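Local coordinates for protein tyrosinase (Burkholderia thailandensis, PDB 5ZRD) that acts as a copper-dependent monophenol monooxygenase (tyrosinase), which typically hydroxylates monophenols to catechols and oxidises these to quinones at a dinuclear copper centre, at residues 277-282 with 463-468; 441-446 with 505-510. All coordinates share one frame; numbering follows the deposited sequence.

Contact 1 of 2, residues 277-282 with 463-468. With CU (copper (II) ion), chain K; O (oxygen atom), chain L.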
ATOM      1  N   HIS A 277      15.682   2.986  35.203  1.00 32.34           N
ATOM      2  CA  HIS A 277      14.816   4.025  34.617  1.00 28.67           C
ATOM      3  C   HIS A 277      13.434   3.448  34.295  1.00 27.37           C
ATOM      4  O   HIS A 277      12.428   3.980  34.745  1.00 25.90           O
ATOM      5  CB  HIS A 277      15.468   4.672  33.395  1.00 26.48           C
ATOM      6  CG  HIS A 277      14.499   5.119  32.352  1.00 27.65           C
ATOM      7  ND1 HIS A 277      14.005   4.253  31.391  1.00 28.01           N
ATOM      8  CD2 HIS A 277      13.963   6.321  32.072  1.00 26.26           C
ATOM      9  CE1 HIS A 277      13.197   4.910  30.568  1.00 27.63           C
ATOM     10  NE2 HIS A 277      13.159   6.179  30.948  1.00 26.90           N
ATOM     11  N   ASN A 278      13.421   2.381  33.512  1.00 27.49           N
ATOM     12  CA  ASN A 278      12.213   1.630  33.208  1.00 27.12           C
ATOM     13  C   ASN A 278      11.433   1.330  34.498  1.00 27.29           C
ATOM     14  O   ASN A 278      10.203   1.559  34.539  1.00 29.54           O
ATOM     15  CB  ASN A 278      12.533   0.361  32.426  1.00 27.80           C
ATOM     16  CG  ASN A 278      12.908   0.630  30.990  1.00 29.31           C
ATOM     17  OD1 ASN A 278      12.975   1.784  30.563  1.00 27.77           O
ATOM     18  ND2 ASN A 278      13.159  -0.427  30.238  1.00 29.45           N
ATOM     19  N   ASP A 279      12.119   0.879  35.546  1.00 26.75           N
ATOM     20  CA  ASP A 279      11.434   0.529  36.811  1.00 29.39           C
ATOM     21  C   ASP A 279      10.625   1.688  37.375  1.00 30.92           C
ATOM     22  O   ASP A 279       9.492   1.495  37.827  1.00 33.27           O
ATOM     23  CB  ASP A 279      12.434   0.056  37.878  1.00 30.77           C
ATOM     24  CG  ASP A 279      13.192  -1.225  37.477  1.00 34.32           C
ATOM     25  OD1 ASP A 279      12.722  -2.006  36.599  1.00 35.20           O
ATOM     26  OD2 ASP A 279      14.276  -1.448  38.053  1.00 34.08           O
ATOM     27  N   ILE A 280      11.192   2.897  37.331  1.00 28.88           N
ATOM     28  CA  ILE A 280      10.612   4.034  37.999  1.00 26.91           C
ATOM     29  C   ILE A 280       9.357   4.412  37.214  1.00 27.87           C
ATOM     30  O   ILE A 280       8.356   4.740  37.787  1.00 30.13           O
ATOM     31  CB  ILE A 280      11.624   5.202  38.153  1.00 26.12           C
ATOM     32  CG1 ILE A 280      12.731   4.923  39.179  1.00 31.39           C
ATOM     33  CG2 ILE A 280      10.936   6.506  38.485  1.00 28.21           C
ATOM     34  CD1 ILE A 280      12.250   4.595  40.597  1.00 31.71           C
ATOM     35  N   HIS A 281       9.435   4.403  35.900  1.00 27.45           N
ATOM     36  CA  HIS A 281       8.275   4.584  35.088  1.00 26.60           C
ATOM     37  C   HIS A 281       7.177   3.584  35.481  1.00 27.79           C
ATOM     38  O   HIS A 281       6.045   3.953  35.546  1.00 26.96           O
ATOM     39  CB  HIS A 281       8.639   4.369  33.617  1.00 27.81           C
ATOM     40  CG  HIS A 281       9.160   5.581  32.924  1.00 31.26           C
ATOM     41  ND1 HIS A 281       8.351   6.375  32.136  1.00 29.47           N
ATOM     42  CD2 HIS A 281      10.411   6.087  32.835  1.00 33.47           C
ATOM     43  CE1 HIS A 281       9.091   7.313  31.579  1.00 33.66           C
ATOM     44  NE2 HIS A 281      10.357   7.197  32.035  1.00 34.18           N
ATOM     45  N   LEU A 282       7.485   2.298  35.644  1.00 27.35           N
ATOM     46  CA  LEU A 282       6.418   1.360  35.887  1.00 28.90           C
ATOM     47  C   LEU A 282       5.850   1.551  37.303  1.00 28.89           C
ATOM     48  O   LEU A 282       4.664   1.408  37.516  1.00 30.21           O
ATOM     49  CB  LEU A 282       6.911  -0.074  35.679  1.00 27.31           C
ATOM     50  CG  LEU A 282       7.386  -0.440  34.278  1.00 31.00           C
ATOM     51  CD1 LEU A 282       7.279  -1.938  34.040  1.00 33.00           C
ATOM     52  CD2 LEU A 282       6.644   0.308  33.184  1.00 35.29           C
ATOM     53  N   HIS A 463      13.687  -8.861  39.078  1.00 32.45           N
ATOM     54  CA  HIS A 463      12.717  -8.354  38.107  1.00 29.68           C
ATOM     55  C   HIS A 463      13.429  -7.780  36.858  1.00 29.36           C
ATOM     56  O   HIS A 463      14.607  -7.460  36.859  1.00 27.78           O
ATOM     57  CB  HIS A 463      11.819  -7.305  38.752  1.00 29.77           C
ATOM     58  CG  HIS A 463      12.528  -6.014  39.029  1.00 32.60           C
ATOM     59  ND1 HIS A 463      13.101  -5.729  40.249  1.00 33.18           N
ATOM     60  CD2 HIS A 463      12.796  -4.958  38.234  1.00 33.63           C
ATOM     61  CE1 HIS A 463      13.666  -4.534  40.202  1.00 37.00           C
ATOM     62  NE2 HIS A 463      13.499  -4.044  38.976  1.00 35.79           N
ATOM     63  N   LYS A 464      12.665  -7.688  35.785  1.00 30.24           N
ATOM     64  CA  LYS A 464      13.018  -6.983  34.584  1.00 32.44           C
ATOM     65  C   LYS A 464      11.767  -6.247  34.108  1.00 31.08           C
ATOM     66  O   LYS A 464      10.741  -6.860  33.882  1.00 29.66           O
ATOM     67  CB  LYS A 464      13.504  -7.935  33.495  1.00 33.79           C
ATOM     68  CG  LYS A 464      13.891  -7.303  32.154  1.00 33.46           C
ATOM     69  CD  LYS A 464      14.215  -8.391  31.143  1.00 38.29           C
ATOM     70  CE  LYS A 464      14.510  -7.902  29.739  1.00 41.01           C
ATOM     71  NZ  LYS A 464      15.922  -7.484  29.639  1.00 39.13           N
ATOM     72  N   SER A 465      11.925  -4.939  33.936  1.00 29.68           N
ATOM     73  CA  SER A 465      10.896  -4.038  33.508  1.00 28.86           C
ATOM     74  C   SER A 465      11.048  -3.751  32.010  1.00 28.70           C
ATOM     75  O   SER A 465      12.044  -3.198  31.583  1.00 31.99           O
ATOM     76  CB  SER A 465      10.970  -2.764  34.312  1.00 30.56           C
ATOM     77  OG  SER A 465      10.512  -2.944  35.659  1.00 27.04           O
ATOM     78  N   ILE A 466      10.044  -4.095  31.229  1.00 28.65           N
ATOM     79  CA  ILE A 466       9.984  -3.712  29.813  1.00 29.47           C
ATOM     80  C   ILE A 466       9.009  -2.529  29.681  1.00 31.61           C
ATOM     81  O   ILE A 466       7.757  -2.673  29.676  1.00 29.94           O
ATOM     82  CB  ILE A 466       9.579  -4.900  28.920  1.00 30.11           C
ATOM     83  CG1 ILE A 466      10.516  -6.108  29.044  1.00 31.51           C
ATOM     84  CG2 ILE A 466       9.526  -4.460  27.463  1.00 34.20           C
ATOM     85  CD1 ILE A 466      10.326  -6.925  30.289  1.00 33.41           C
ATOM     86  N   LEU A 467       9.581  -1.347  29.637  1.00 28.62           N
ATOM     87  CA  LEU A 467       8.812  -0.140  29.362  1.00 29.91           C
ATOM     88  C   LEU A 467       8.492  -0.142  27.887  1.00 30.59           C
ATOM     89  O   LEU A 467       9.410  -0.142  27.075  1.00 28.03           O
ATOM     90  CB  LEU A 467       9.652   1.089  29.681  1.00 28.57           C
ATOM     91  CG  LEU A 467       9.021   2.442  29.405  1.00 29.58           C
ATOM     92  CD1 LEU A 467       7.766   2.635  30.242  1.00 30.14           C
ATOM     93  CD2 LEU A 467      10.023   3.549  29.696  1.00 27.60           C
ATOM     94  N   SER A 468       7.218  -0.217  27.572  1.00 31.69           N
ATOM     95  CA  SER A 468       6.851  -0.314  26.186  1.00 31.12           C
ATOM     96  C   SER A 468       5.793   0.755  25.882  1.00 32.42           C
ATOM     97  O   SER A 468       5.851   1.862  26.426  1.00 30.22           O
ATOM     98  CB  SER A 468       6.422  -1.713  25.861  1.00 30.03           C
ATOM     99  OG  SER A 468       6.152  -1.839  24.467  1.00 28.79           O
TER
HETATM  100 CU    CU K 607      11.865   7.876  30.913  1.00 45.09          CU
HETATM  101  O     O L 608      11.464   7.154  28.907  1.00 25.84           O
HETATM  102  O   HOH W   1      14.231  -3.563  35.130  1.00 25.71           O
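D279 and H463 reach for each other from opposite directions, forming a buried polar cluster between the copper-binding helix 274-285 and strand 456-466. H463 NE2 gives a nearly straight bond to D279 OD2 (2.9 Å, 174°); the carboxylate oxygen lies in the imidazole plane, yet the donor comes from well above the carboxylate plane. The other oxygen, D279 OD1, takes the S465 OG proton on its anti side at 2.6 Å and a further bond from a water that in turn accepts the N-H of S465. Three donors thus grip one buried carboxylate, which would be expected to favour its ionised form, while H463 ND1 is hydrogen-bonded to Y289 OH. N278 ND2 bonds to S465 O (3.3 Å), which lies near the plane of the N278 amide, and N278 OD1 takes a weak bond from H277 ND1, which also has E274 O as a partner.

Apolar contact centres on L467. Its side chain leaves the backbone with CG opposite its N (chi1 178°), and both methyls reach the helix. L467 CB and CD2 lie against N278 OD1 (both 3.5 Å); CD2 also nears H277 CE1 obliquely and sits over one face of the H281 ring in a CH-pi contact (4.0 Å to the centroid). CD1 rests against H281 CB and L282 CD2.

Metal coordination is the third kind. H277 NE2 (2.1 Å) and H281 NE2 (2.0 Å) bind copper, with H320 and the oxygen atom. One helix giving two histidines four residues apart, with L467 bordering the oxygen pocket, is typical of the type-3 dicopper site of tyrosinases.

Contact 2 of 2, residues 441-446 with 505-510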
ATOM      1  N   PHE A 441       5.370  -4.301  30.692  1.00 30.03           N
ATOM      2  CA  PHE A 441       5.253  -5.549  31.468  1.00 29.30           C
ATOM      3  C   PHE A 441       6.533  -5.832  32.259  1.00 28.91           C
ATOM      4  O   PHE A 441       7.598  -5.302  31.984  1.00 26.54           O
ATOM      5  CB  PHE A 441       4.829  -6.741  30.603  1.00 29.60           C
ATOM      6  CG  PHE A 441       5.788  -7.221  29.555  1.00 28.56           C
ATOM      7  CD1 PHE A 441       5.822  -6.638  28.304  1.00 31.65           C
ATOM      8  CD2 PHE A 441       6.615  -8.300  29.787  1.00 33.90           C
ATOM      9  CE1 PHE A 441       6.712  -7.079  27.329  1.00 33.11           C
ATOM     10  CE2 PHE A 441       7.504  -8.746  28.815  1.00 32.68           C
ATOM     11  CZ  PHE A 441       7.542  -8.146  27.582  1.00 33.27           C
ATOM     12  N   ILE A 442       6.365  -6.637  33.310  1.00 31.64           N
ATOM     13  CA  ILE A 442       7.439  -7.007  34.195  1.00 31.77           C
ATOM     14  C   ILE A 442       7.575  -8.528  34.178  1.00 34.75           C
ATOM     15  O   ILE A 442       6.576  -9.227  34.128  1.00 30.00           O
ATOM     16  CB  ILE A 442       7.199  -6.513  35.624  1.00 36.29           C
ATOM     17  CG1 ILE A 442       6.867  -5.016  35.671  1.00 37.17           C
ATOM     18  CG2 ILE A 442       8.403  -6.873  36.486  1.00 35.25           C
ATOM     19  CD1 ILE A 442       6.306  -4.559  37.000  1.00 38.45           C
ATOM     20  N   MET A 443       8.832  -8.994  34.150  1.00 37.28           N
ATOM     21  CA  MET A 443       9.184 -10.389  34.334  1.00 37.13           C
ATOM     22  C   MET A 443       9.842 -10.500  35.713  1.00 39.08           C
ATOM     23  O   MET A 443      10.732  -9.714  36.010  1.00 40.73           O
ATOM     24  CB  MET A 443      10.157 -10.874  33.258  1.00 34.21           C
ATOM     25  CG  MET A 443       9.580 -10.834  31.894  1.00 35.95           C
ATOM     26  SD  MET A 443      10.756 -11.279  30.587  1.00 42.08           S
ATOM     27  CE  MET A 443      11.249 -12.904  31.158  1.00 46.01           C
ATOM     28  N   LYS A 444       9.347 -11.413  36.550  1.00 36.05           N
ATOM     29  CA  LYS A 444       9.890 -11.682  37.884  1.00 36.25           C
ATOM     30  C   LYS A 444      10.322 -13.148  37.905  1.00 37.64           C
ATOM     31  O   LYS A 444       9.560 -14.002  37.480  1.00 40.89           O
ATOM     32  CB  LYS A 444       8.836 -11.399  38.955  1.00 39.04           C
ATOM     33  CG  LYS A 444       8.654  -9.932  39.310  1.00 41.27           C
ATOM     34  CD  LYS A 444       7.704  -9.727  40.448  1.00 43.14           C
ATOM     35  CE  LYS A 444       8.409  -9.429  41.751  1.00 49.51           C
ATOM     36  NZ  LYS A 444       7.446  -9.176  42.848  1.00 52.34           N
ATOM     37  N   ALA A 445      11.563 -13.437  38.270  1.00 38.38           N
ATOM     38  CA  ALA A 445      12.065 -14.810  38.150  1.00 35.18           C
ATOM     39  C   ALA A 445      12.195 -15.424  39.545  1.00 35.75           C
ATOM     40  O   ALA A 445      12.598 -14.747  40.483  1.00 38.89           O
ATOM     41  CB  ALA A 445      13.371 -14.838  37.395  1.00 35.48           C
ATOM     42  N   TYR A 446      11.837 -16.704  39.648  1.00 39.43           N
ATOM     43  CA  TYR A 446      11.904 -17.468  40.890  1.00 38.98           C
ATOM     44  C   TYR A 446      12.567 -18.831  40.656  1.00 36.40           C
ATOM     45  O   TYR A 446      12.455 -19.456  39.593  1.00 35.59           O
ATOM     46  CB  TYR A 446      10.504 -17.689  41.472  1.00 38.95           C
ATOM     47  CG  TYR A 446       9.795 -16.416  41.820  1.00 39.61           C
ATOM     48  CD1 TYR A 446       9.947 -15.821  43.057  1.00 45.30           C
ATOM     49  CD2 TYR A 446       9.021 -15.758  40.884  1.00 45.35           C
ATOM     50  CE1 TYR A 446       9.310 -14.627  43.378  1.00 46.92           C
ATOM     51  CE2 TYR A 446       8.381 -14.564  41.182  1.00 44.79           C
ATOM     52  CZ  TYR A 446       8.524 -13.992  42.432  1.00 43.26           C
ATOM     53  OH  TYR A 446       7.901 -12.810  42.720  1.00 47.72           O
ATOM     54  N   VAL A 505       8.879 -17.848  35.688  1.00 46.12           N
ATOM     55  CA  VAL A 505       8.790 -16.402  35.592  1.00 46.92           C
ATOM     56  C   VAL A 505       7.323 -16.015  35.791  1.00 41.48           C
ATOM     57  O   VAL A 505       6.473 -16.605  35.212  1.00 39.27           O
ATOM     58  CB  VAL A 505       9.299 -15.873  34.238  1.00 49.34           C
ATOM     59  CG1 VAL A 505      10.779 -16.103  34.054  1.00 52.95           C
ATOM     60  CG2 VAL A 505       8.527 -16.470  33.076  1.00 56.58           C
ATOM     61  N   GLU A 506       7.080 -15.008  36.598  1.00 40.04           N
ATOM     62  CA  GLU A 506       5.782 -14.364  36.769  1.00 43.02           C
ATOM     63  C   GLU A 506       5.789 -13.133  35.852  1.00 44.91           C
ATOM     64  O   GLU A 506       6.677 -12.279  35.973  1.00 47.73           O
ATOM     65  CB  GLU A 506       5.608 -13.995  38.251  1.00 46.34           C
ATOM     66  CG  GLU A 506       4.447 -13.064  38.586  1.00 53.35           C
ATOM     67  CD  GLU A 506       4.482 -12.375  39.954  1.00 56.90           C
ATOM     68  OE1 GLU A 506       5.524 -12.483  40.658  1.00 60.53           O
ATOM     69  OE2 GLU A 506       3.468 -11.700  40.312  1.00 58.50           O
ATOM     70  N   PHE A 507       4.851 -13.071  34.908  1.00 42.83           N
ATOM     71  CA  PHE A 507       4.612 -11.855  34.138  1.00 39.40           C
ATOM     72  C   PHE A 507       3.585 -10.966  34.837  1.00 41.35           C
ATOM     73  O   PHE A 507       2.551 -11.442  35.317  1.00 46.88           O
ATOM     74  CB  PHE A 507       4.114 -12.182  32.739  1.00 37.48           C
ATOM     75  CG  PHE A 507       5.165 -12.800  31.871  1.00 40.46           C
ATOM     76  CD1 PHE A 507       5.332 -14.168  31.839  1.00 43.17           C
ATOM     77  CD2 PHE A 507       6.001 -12.004  31.105  1.00 44.25           C
ATOM     78  CE1 PHE A 507       6.312 -14.728  31.035  1.00 45.62           C
ATOM     79  CE2 PHE A 507       6.976 -12.567  30.296  1.00 44.02           C
ATOM     80  CZ  PHE A 507       7.127 -13.929  30.261  1.00 41.65           C
ATOM     81  N   ILE A 508       3.887  -9.681  34.922  1.00 36.65           N
ATOM     82  CA  ILE A 508       2.900  -8.722  35.346  1.00 39.77           C
ATOM     83  C   ILE A 508       2.663  -7.776  34.167  1.00 39.74           C
ATOM     84  O   ILE A 508       3.595  -7.084  33.744  1.00 37.25           O
ATOM     85  CB  ILE A 508       3.363  -7.977  36.609  1.00 43.40           C
ATOM     86  CG1 ILE A 508       3.721  -8.944  37.747  1.00 47.84           C
ATOM     87  CG2 ILE A 508       2.320  -6.958  37.039  1.00 42.74           C
ATOM     88  CD1 ILE A 508       4.413  -8.267  38.921  1.00 52.84           C
ATOM     89  N   HIS A 509       1.441  -7.748  33.649  1.00 35.27           N
ATOM     90  CA  HIS A 509       1.209  -7.108  32.377  1.00 40.17           C
ATOM     91  C   HIS A 509      -0.100  -6.311  32.404  1.00 38.26           C
ATOM     92  O   HIS A 509      -0.869  -6.378  33.351  1.00 34.38           O
ATOM     93  CB  HIS A 509       1.234  -8.152  31.276  1.00 41.23           C
ATOM     94  CG  HIS A 509       0.243  -9.222  31.505  1.00 46.39           C
ATOM     95  ND1 HIS A 509      -1.023  -9.157  30.974  1.00 53.73           N
ATOM     96  CD2 HIS A 509       0.303 -10.348  32.250  1.00 50.66           C
ATOM     97  CE1 HIS A 509      -1.700 -10.228  31.350  1.00 58.39           C
ATOM     98  NE2 HIS A 509      -0.911 -10.975  32.143  1.00 51.18           N
ATOM     99  N   ARG A 510      -0.324  -5.534  31.360  1.00 36.00           N
ATOM    100  CA  ARG A 510      -1.548  -4.723  31.268  1.00 38.19           C
ATOM    101  C   ARG A 510      -2.763  -5.583  30.874  1.00 40.88           C
ATOM    102  O   ARG A 510      -3.917  -5.195  31.109  1.00 44.95           O
ATOM    103  CB  ARG A 510      -1.338  -3.612  30.248  1.00 31.34           C
ATOM    104  CG  ARG A 510      -0.171  -2.684  30.563  1.00 29.00           C
ATOM    105  CD  ARG A 510      -0.400  -1.950  31.848  1.00 28.97           C
ATOM    106  NE  ARG A 510       0.285  -0.664  31.949  1.00 27.67           N
ATOM    107  CZ  ARG A 510       0.172   0.125  32.999  1.00 28.35           C
ATOM    108  NH1 ARG A 510      -0.416  -0.343  34.092  1.00 28.70           N
ATOM    109  NH2 ARG A 510       0.614   1.369  32.953  1.00 27.62           N
TER
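F507 lies beside M443 and F441 on one face of an antiparallel strand pair, and here the side chains are closely packed. M443 CG approaches F507 CE2 to 3.5 Å; the sulfur stands obliquely to the ring, 5.1 Å from its centroid, in a Met-aromatic contact. F441 CD2 meets the edge of the F507 ring near its plane. A chi1 of 66° sets F441 CG between the backbone N and carbonyl carbon, which puts the ring alongside F507.

Beneath these groups the backbones are firmly joined. I442 pairs with I508, and K444 with E506, each through two hydrogen bonds; I442 N to I508 O measures 2.8 Å. Between them M443 and F507 form a non-hydrogen-bonded pair, with CA-H...O contacts filling in.

The looser side is at partly exposed V505, whose methyl CG1 meets side chains only at longer range, 4.3 Å from M443 CE.

The opposite face is buried and polar. The K444 and E506 side chains run side by side without closing a salt bridge, K444 NZ staying 4.4 Å from E506 OE1, although K444 CD touches E506 OE1 and I508 CD1. Y446 OH stands 3.2 Å from E506 OE1, but it also bonds to G291 O. The chemistry implies strands joined mainly by backbone bonds and apolar packing, with any K444-E506 attraction probably modest, since the amine is bonded to the carbonyls of Y289 and G291.

In the fold
The contacts adjoin where strand 441-450, of contact 2, pairs with strand 456-466, of contact 1, in a mixed sheet. Contact 1 packs helix 274-285 against the strand at the sheet's edge and lies near the centre of the chain; contact 2 is a pairing within the sheet, its centre about 16 Å from that of the chain, though still largely buried. Backbone bonds from K464 to M443 and from I466 to F441 join them directly, and L282 packs on I442. Their chemistry follows their place: contact 1 runs from metal ligands and L467 at the copper end to side-chain hydrogen bonds at the other, whereas between the strands repeated backbone bonds are flanked by apolar and aromatic groups.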